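Long-range contacts in uracil-DNA glycosylase (Epstein-Barr virus, PDB 6LYJ), which belongs to the uracil-DNA glycosylase superfamily, compact single-domain proteins built round a short parallel sheet with helices packed against it: residues Ile83-Leu88 / Val186-Gly191; Gly100-Val105 / Leu147-Leu152. All coordinates share one frame; numbering follows the deposited sequence.

Contact 1 (Ile83-Leu88 / Val186-Gly191)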
# COMPACT_ATOMS: atom_id res chain seq x y z
N ILE A 83 14.78 6.04 -14.51
CA ILE A 83 14.14 5.18 -13.52
C ILE A 83 14.88 3.85 -13.45
O ILE A 83 15.19 3.24 -14.48
CB ILE A 83 12.65 4.98 -13.86
CG1 ILE A 83 11.90 6.30 -13.65
CG2 ILE A 83 12.05 3.85 -13.03
CD1 ILE A 83 10.51 6.32 -14.21
N LYS A 84 15.19 3.42 -12.23
CA LYS A 84 15.92 2.18 -11.97
C LYS A 84 15.14 1.17 -11.15
O LYS A 84 15.43 -0.02 -11.23
CB LYS A 84 17.24 2.47 -11.24
CG LYS A 84 18.23 3.31 -12.02
CD LYS A 84 19.34 3.81 -11.11
CE LYS A 84 20.33 4.68 -11.86
NZ LYS A 84 21.42 5.19 -10.98
N VAL A 85 14.20 1.62 -10.32
CA VAL A 85 13.40 0.75 -9.47
C VAL A 85 11.96 1.25 -9.50
O VAL A 85 11.72 2.46 -9.37
CB VAL A 85 13.93 0.70 -8.02
CG1 VAL A 85 13.08 -0.24 -7.17
CG2 VAL A 85 15.38 0.26 -7.98
N VAL A 86 11.02 0.34 -9.68
CA VAL A 86 9.59 0.63 -9.62
C VAL A 86 9.00 -0.13 -8.45
O VAL A 86 9.16 -1.35 -8.35
CB VAL A 86 8.87 0.27 -10.93
CG1 VAL A 86 7.38 0.56 -10.81
CG2 VAL A 86 9.46 1.05 -12.09
N ILE A 87 8.35 0.59 -7.54
CA ILE A 87 7.65 0.02 -6.40
C ILE A 87 6.17 0.36 -6.57
O ILE A 87 5.81 1.53 -6.71
CB ILE A 87 8.19 0.56 -5.07
CG1 ILE A 87 9.68 0.23 -4.93
CG2 ILE A 87 7.40 -0.01 -3.91
CD1 ILE A 87 10.33 0.87 -3.73
N LEU A 88 5.32 -0.67 -6.57
CA LEU A 88 3.89 -0.50 -6.79
C LEU A 88 3.12 -0.48 -5.48
O LEU A 88 3.27 -1.38 -4.65
CB LEU A 88 3.33 -1.61 -7.68
CG LEU A 88 3.84 -1.69 -9.12
CD1 LEU A 88 2.93 -2.57 -9.94
CD2 LEU A 88 3.94 -0.29 -9.72
N VAL A 186 14.37 -2.55 -12.04
CA VAL A 186 13.88 -3.45 -11.00
C VAL A 186 12.42 -3.10 -10.70
O VAL A 186 12.06 -1.92 -10.61
CB VAL A 186 14.73 -3.35 -9.71
CG1 VAL A 186 14.21 -4.31 -8.65
CG2 VAL A 186 16.20 -3.63 -10.02
N PHE A 187 11.59 -4.13 -10.56
CA PHE A 187 10.18 -3.99 -10.21
C PHE A 187 9.91 -4.78 -8.94
O PHE A 187 10.14 -6.00 -8.91
CB PHE A 187 9.27 -4.47 -11.35
CG PHE A 187 9.38 -3.66 -12.61
CD1 PHE A 187 10.46 -3.83 -13.47
CD2 PHE A 187 8.41 -2.73 -12.94
CE1 PHE A 187 10.57 -3.09 -14.63
CE2 PHE A 187 8.51 -1.98 -14.10
CZ PHE A 187 9.59 -2.16 -14.95
N MET A 188 9.43 -4.10 -7.90
CA MET A 188 9.14 -4.73 -6.61
C MET A 188 7.62 -4.82 -6.45
O MET A 188 6.94 -3.80 -6.29
CB MET A 188 9.76 -3.94 -5.46
CG MET A 188 11.28 -3.77 -5.54
SD MET A 188 11.92 -2.86 -4.12
CE MET A 188 13.68 -2.84 -4.45
N LEU A 189 7.10 -6.05 -6.49
CA LEU A 189 5.67 -6.32 -6.42
C LEU A 189 5.36 -7.04 -5.12
O LEU A 189 5.69 -8.23 -4.97
CB LEU A 189 5.23 -7.15 -7.63
CG LEU A 189 5.74 -6.62 -8.98
CD1 LEU A 189 5.28 -7.49 -10.15
CD2 LEU A 189 5.30 -5.19 -9.19
N TRP A 190 4.73 -6.34 -4.18
CA TRP A 190 4.45 -6.87 -2.84
C TRP A 190 2.96 -7.15 -2.69
O TRP A 190 2.14 -6.23 -2.79
CB TRP A 190 4.91 -5.88 -1.77
CG TRP A 190 6.35 -5.50 -1.87
CD1 TRP A 190 7.38 -6.30 -2.25
CD2 TRP A 190 6.92 -4.21 -1.58
NE1 TRP A 190 8.56 -5.59 -2.22
CE2 TRP A 190 8.30 -4.31 -1.81
CE3 TRP A 190 6.39 -2.99 -1.16
CZ2 TRP A 190 9.17 -3.23 -1.63
CZ3 TRP A 190 7.25 -1.92 -0.98
CH2 TRP A 190 8.63 -2.05 -1.21
N GLY A 191 2.61 -8.40 -2.42
CA GLY A 191 1.22 -8.79 -2.26
C GLY A 191 0.57 -9.20 -3.57
O GLY A 191 1.14 -9.10 -4.66
O HOH W 1 4.79 -3.59 -4.59

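Contact 2 (Gly100-Val105 / Leu147-Leu152)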
# COMPACT_ATOMS: atom_id res chain seq x y z
N GLY A 100 1.17 11.85 -3.07
CA GLY A 100 1.37 11.58 -4.47
C GLY A 100 2.41 10.52 -4.77
O GLY A 100 2.68 10.25 -5.95
N LEU A 101 3.03 9.95 -3.74
CA LEU A 101 3.95 8.82 -3.86
C LEU A 101 3.34 7.60 -3.19
O LEU A 101 2.60 7.72 -2.21
CB LEU A 101 5.30 9.14 -3.20
CG LEU A 101 6.01 10.46 -3.49
CD1 LEU A 101 7.24 10.61 -2.61
CD2 LEU A 101 6.39 10.56 -4.94
N ALA A 102 3.64 6.42 -3.72
CA ALA A 102 3.26 5.19 -3.04
C ALA A 102 3.97 5.10 -1.69
O ALA A 102 5.14 5.47 -1.56
CB ALA A 102 3.61 3.98 -3.89
N PHE A 103 3.22 4.64 -0.68
CA PHE A 103 3.72 4.31 0.66
C PHE A 103 4.19 5.51 1.48
O PHE A 103 4.06 5.52 2.71
CB PHE A 103 4.84 3.27 0.57
CG PHE A 103 4.36 1.93 0.07
CD1 PHE A 103 3.54 1.14 0.86
CD2 PHE A 103 4.71 1.48 -1.19
CE1 PHE A 103 3.08 -0.09 0.41
CE2 PHE A 103 4.26 0.25 -1.65
CZ PHE A 103 3.44 -0.53 -0.85
N SER A 104 4.74 6.52 0.82
CA SER A 104 5.29 7.67 1.52
C SER A 104 4.19 8.53 2.13
O SER A 104 3.05 8.57 1.65
CB SER A 104 6.13 8.51 0.55
OG SER A 104 6.72 9.62 1.19
N VAL A 105 4.54 9.24 3.21
CA VAL A 105 3.69 10.28 3.76
C VAL A 105 4.53 11.54 3.92
O VAL A 105 5.76 11.49 4.04
CB VAL A 105 3.04 9.89 5.11
CG1 VAL A 105 2.11 8.69 4.93
CG2 VAL A 105 4.10 9.59 6.16
N LEU A 147 7.70 5.47 -7.26
CA LEU A 147 6.76 5.02 -6.23
C LEU A 147 5.35 5.20 -6.78
O LEU A 147 4.70 6.22 -6.56
CB LEU A 147 6.98 5.80 -4.94
CG LEU A 147 8.37 5.61 -4.31
CD1 LEU A 147 8.73 6.79 -3.42
CD2 LEU A 147 8.42 4.31 -3.52
N LEU A 148 4.88 4.19 -7.50
CA LEU A 148 3.69 4.29 -8.34
C LEU A 148 2.53 3.53 -7.70
O LEU A 148 2.55 2.30 -7.64
CB LEU A 148 3.98 3.75 -9.74
CG LEU A 148 2.79 3.74 -10.69
CD1 LEU A 148 2.27 5.16 -10.91
CD2 LEU A 148 3.19 3.09 -12.02
N ASN A 149 1.52 4.27 -7.25
CA ASN A 149 0.23 3.70 -6.91
C ASN A 149 -0.54 3.38 -8.18
O ASN A 149 -0.61 4.21 -9.09
CB ASN A 149 -0.58 4.67 -6.04
CG ASN A 149 -0.18 4.64 -4.59
OD1 ASN A 149 0.23 3.61 -4.06
ND2 ASN A 149 -0.32 5.78 -3.92
N THR A 150 -1.12 2.18 -8.26
CA THR A 150 -1.88 1.82 -9.45
C THR A 150 -3.15 2.66 -9.58
O THR A 150 -3.62 2.90 -10.70
CB THR A 150 -2.23 0.33 -9.44
OG1 THR A 150 -2.78 -0.03 -8.17
CG2 THR A 150 -1.00 -0.53 -9.70
N ILE A 151 -3.71 3.11 -8.47
CA ILE A 151 -4.84 4.04 -8.44
C ILE A 151 -4.34 5.36 -7.87
O ILE A 151 -3.73 5.38 -6.79
CB ILE A 151 -6.01 3.48 -7.61
CG1 ILE A 151 -6.39 2.07 -8.06
CG2 ILE A 151 -7.22 4.41 -7.69
CD1 ILE A 151 -6.74 1.96 -9.53
N LEU A 152 -4.59 6.46 -8.58
CA LEU A 152 -3.90 7.70 -8.26
C LEU A 152 -4.73 8.66 -7.41
O LEU A 152 -4.18 9.65 -6.91
CB LEU A 152 -3.46 8.42 -9.55
CG LEU A 152 -2.37 7.70 -10.35
CD1 LEU A 152 -2.01 8.45 -11.62
CD2 LEU A 152 -1.14 7.46 -9.49
O HOH W 2 1.96 7.27 -7.06
O HOH W 3 -0.30 6.93 -0.93
O HOH W 4 0.72 3.58 -1.34

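Contact 1 (Ile83-Leu88 / Val186-Gly191)
Val86 and Met188 lie at the heart of a parallel strand pair whose two ends differ sharply in tightness. Both polar backbone atoms of Val86 are held by the one neighbouring strand: its N-H reaches Val186 O at 2.7 Å, and its own O accepts from Met188 N. Just before this, Val186 N donates to Lys84 O and completes the ladder. On one face of the sheet Val85, Val186, Ile87 and Met188 pack together. Met188 CG stands beside its backbone N, anti to the carbonyl carbon (chi1 -58°), and the thioether continues fully extended. It therefore runs back along the neighbouring strand: SD passes Ile87 CG1 at 3.9 Å, and CE ends against Val85 CG1. On the other face Val86 CB and CG2 meet CD2 and CE2 of Phe187 obliquely, with CB 3.6 Å from CD2.

Further on, the strands part. The CA atoms of Val85 and Val186 are 4.5 Å apart, whereas those of Leu88 and Leu189 are 6.1 Å apart, and a single water takes over. Water 1 donates to both Leu88 O and Met188 O and accepts from Trp190 N, so three bonds pin it while it sits 3.3 Å above one face of the indole. Side chains still meet across this looser end: Ile87 CG2 touches Trp190 CZ3 at 3.5 Å, and Leu88 CD1 lies alongside Leu189 CD2. Trp190 NE1 bonds to His235, and helix 235-245 packs on Val186 and Met188. Strands 85-89 and 186-190 are the two inner strands of the four-stranded parallel sheet, order 2-1-3-4, at the core of the uracil-DNA glycosylase fold.

Contact 2 (Gly100-Val105 / Leu147-Leu152)
Ala102 brings its methyl group between Leu147 and Asn149, two side chains from the same side of a strand. Ala102 CB points at the strand; it comes 4.0 Å from Leu147 CB and 3.4 Å from Asn149 OD1. The amide of Asn149 spans the alanine, its OD1 and ND2 lying almost equally far from Ala102 CA. The first torsion (chi1 -81°) sets CG beside the backbone N and so brings the amide to the loop; the second turns its two ends across the alanine. Leu101, the residue before Ala102, meets Leu147 differently: the two side chains cross obliquely, CB to CB at 4.1 Å, with Leu147 CD1 resting near both CB and CD1 of Leu101.

One direct hydrogen bond joins the backbones, from Ala102 N to Leu147 O at 3.0 Å. It is straight at the hydrogen but comes from well above the carbonyl plane, 61° out of it, and so does not use a lone-pair direction. The same oxygen also accepts from water 2, which takes the N-H of Asn149 and gives a longer bond to Gly100 O. Both ends of the Asn149 amide work through water too: water 4 donates to OD1 at 2.8 Å and accepts from Phe103 N, while water 3 accepts from ND2 and donates to Leu101 O. Water bonds at both ends probably help to hold the amide in this rotation.

The loop 100-105 thereby lies against strand 145-149, an outer strand of the parallel sheet. Leu147 also touches Ile87 of strand 85-89, whereas Leu148 turns away from the loop to pack on Val174 and Ile175 of helix 167-181.

In the fold
Contacts 1 and 2 share one parallel sheet, with their centres about 12 Å apart. Strand 85-89 lies between the other two strands involved: contact 1 joins it to 186-190, and on its other edge it meets 145-149, where Ile87 O and Leu148 N, 2.9 Å apart, probably form a hydrogen bond. The loop of contact 2 also reaches contact 1 through Phe103, whose CE2 lies 3.5 Å from Leu88 O and 3.8 Å from Trp190 CZ3, the two rings meeting with planes inclined at about 55°. Along the chain, the segments of contact 2 both fall between those of contact 1; in space strand 85-89 links the two, since its neighbour 145-149 carries contact 2.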